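Local coordinates for protein down syndrome cell adhesion molecule, isoform AK (Drosophila melanogaster, PDB 4WVR) that probably mediates homophilic cell adhesion, the crystallised part being its seventh immunoglobulin domain in one of the alternative isoforms, at residues Pro19-Gly23 against Ala73-Asp77. Sequence-based numbering, arbitrary orientation.
Sequences PVNTG and AVEQD
The carbonyl oxygen of Val74 accepts a hydrogen bond from Gly23 N on the facing loop, a short 2.6 Å with 161° at the hydrogen and the donor lying in the carbonyl plane. Thr22 adds a weaker CA-H...O contact, its CA standing 3.2 Å from Val74 O. The threonine methyl lies against the same oxygen, Thr22 CG2 coming to 3.3 Å from Val74 O; with chi1 at -64° this methyl is anti to the backbone N. The other branch, OG1, borders the aliphatic part of Gln76, with Thr22 OG1 3.9 Å from Gln76 CG and the two side chains crossing at about a right angle. Gly23 adopts a positive phi of 99°, a conformation in which a beta carbon would crowd the carbonyl oxygen of Thr22. The pairing illustrates how an immunoglobulin beta-sandwich closes one end: the loop leading into strand 26-31 is tied to the connection between strands 66-71 and 80-87, which belong to opposite sheets. On the interior side of this bond the buried valines approach loosely, Val20 CG1 lying 4.5 Å from Val74 CG2, while Val74 CB sits 4.1 Å from Asn21 O. Val101, near the chain's C-terminal end, touches the side chains of Thr22, Val74 and Gln76, and a further backbone hydrogen bond joins Val74 to Glu24.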
loop_
_atom_site.group_PDB
_atom_site.type_symbol
_atom_site.label_atom_id
_atom_site.label_comp_id
_atom_site.label_asym_id
_atom_site.label_seq_id
_atom_site.Cartn_x
_atom_site.Cartn_y
_atom_site.Cartn_z
ATOM N N PRO A 19 -6.504 -10.113 13.727
ATOM C CA PRO A 19 -7.824 -9.736 13.214
ATOM C C PRO A 19 -8.048 -8.232 13.315
ATOM O O PRO A 19 -7.557 -7.592 14.244
ATOM C CB PRO A 19 -8.788 -10.501 14.124
ATOM C CG PRO A 19 -8.002 -11.676 14.590
ATOM C CD PRO A 19 -6.593 -11.178 14.742
ATOM N N VAL A 20 -8.781 -7.682 12.356
ATOM C CA VAL A 20 -9.012 -6.250 12.291
ATOM C C VAL A 20 -10.402 -5.920 12.831
ATOM O O VAL A 20 -11.348 -6.676 12.621
ATOM C CB VAL A 20 -8.864 -5.739 10.840
ATOM C CG1 VAL A 20 -9.070 -4.247 10.766
ATOM C CG2 VAL A 20 -7.491 -6.111 10.290
ATOM N N ASN A 21 -10.521 -4.804 13.543
ATOM C CA ASN A 21 -11.817 -4.362 14.034
ATOM C C ASN A 21 -12.637 -3.696 12.941
ATOM O O ASN A 21 -12.088 -3.133 11.990
ATOM C CB ASN A 21 -11.652 -3.403 15.213
ATOM C CG ASN A 21 -11.286 -4.115 16.498
ATOM O OD1 ASN A 21 -10.302 -3.775 17.151
ATOM N ND2 ASN A 21 -12.080 -5.116 16.864
ATOM N N THR A 22 -13.956 -3.770 13.081
ATOM C CA THR A 22 -14.865 -3.102 12.161
ATOM C C THR A 22 -14.636 -1.593 12.184
ATOM O O THR A 22 -14.500 -0.996 13.251
ATOM C CB THR A 22 -16.337 -3.408 12.505
ATOM O OG1 THR A 22 -16.584 -4.809 12.337
ATOM C CG2 THR A 22 -17.275 -2.630 11.603
ATOM N N GLY A 23 -14.574 -0.987 11.004
ATOM C CA GLY A 23 -14.400 0.448 10.894
ATOM C C GLY A 23 -12.973 0.877 10.611
ATOM O O GLY A 23 -12.720 2.041 10.307
ATOM N N ALA A 73 -13.385 1.574 5.227
ATOM C CA ALA A 73 -14.046 1.221 6.481
ATOM C C ALA A 73 -14.375 -0.266 6.487
ATOM O O ALA A 73 -15.352 -0.696 5.875
ATOM C CB ALA A 73 -15.307 2.048 6.679
ATOM N N VAL A 74 -13.551 -1.045 7.178
ATOM C CA VAL A 74 -13.704 -2.495 7.198
ATOM C C VAL A 74 -14.986 -2.931 7.902
ATOM O O VAL A 74 -15.264 -2.511 9.023
ATOM C CB VAL A 74 -12.506 -3.176 7.890
ATOM C CG1 VAL A 74 -12.779 -4.660 8.098
ATOM C CG2 VAL A 74 -11.228 -2.967 7.076
ATOM N N GLU A 75 -15.765 -3.764 7.220
ATOM C CA GLU A 75 -16.916 -4.430 7.816
ATOM C C GLU A 75 -16.662 -5.933 7.823
ATOM O O GLU A 75 -15.700 -6.409 7.216
ATOM C CB GLU A 75 -18.195 -4.108 7.042
ATOM C CG GLU A 75 -18.561 -2.632 7.022
ATOM C CD GLU A 75 -19.708 -2.335 6.077
ATOM O OE1 GLU A 75 -20.046 -3.217 5.258
ATOM O OE2 GLU A 75 -20.273 -1.224 6.154
ATOM N N GLN A 76 -17.520 -6.685 8.501
ATOM C CA GLN A 76 -17.350 -8.131 8.572
ATOM C C GLN A 76 -17.573 -8.787 7.209
ATOM O O GLN A 76 -17.104 -9.896 6.961
ATOM C CB GLN A 76 -18.295 -8.724 9.621
ATOM C CG GLN A 76 -17.966 -8.273 11.038
ATOM C CD GLN A 76 -18.651 -9.111 12.096
ATOM O OE1 GLN A 76 -19.260 -10.137 11.792
ATOM N NE2 GLN A 76 -18.534 -8.693 13.352
ATOM N N ASP A 77 -18.280 -8.086 6.328
ATOM C CA ASP A 77 -18.491 -8.539 4.956
ATOM C C ASP A 77 -17.186 -8.650 4.160
ATOM O O ASP A 77 -17.134 -9.315 3.124
ATOM C CB ASP A 77 -19.449 -7.590 4.233
ATOM C CG ASP A 77 -20.905 -7.957 4.441
ATOM O OD1 ASP A 77 -21.190 -8.804 5.314
ATOM O OD2 ASP A 77 -21.765 -7.394 3.730
#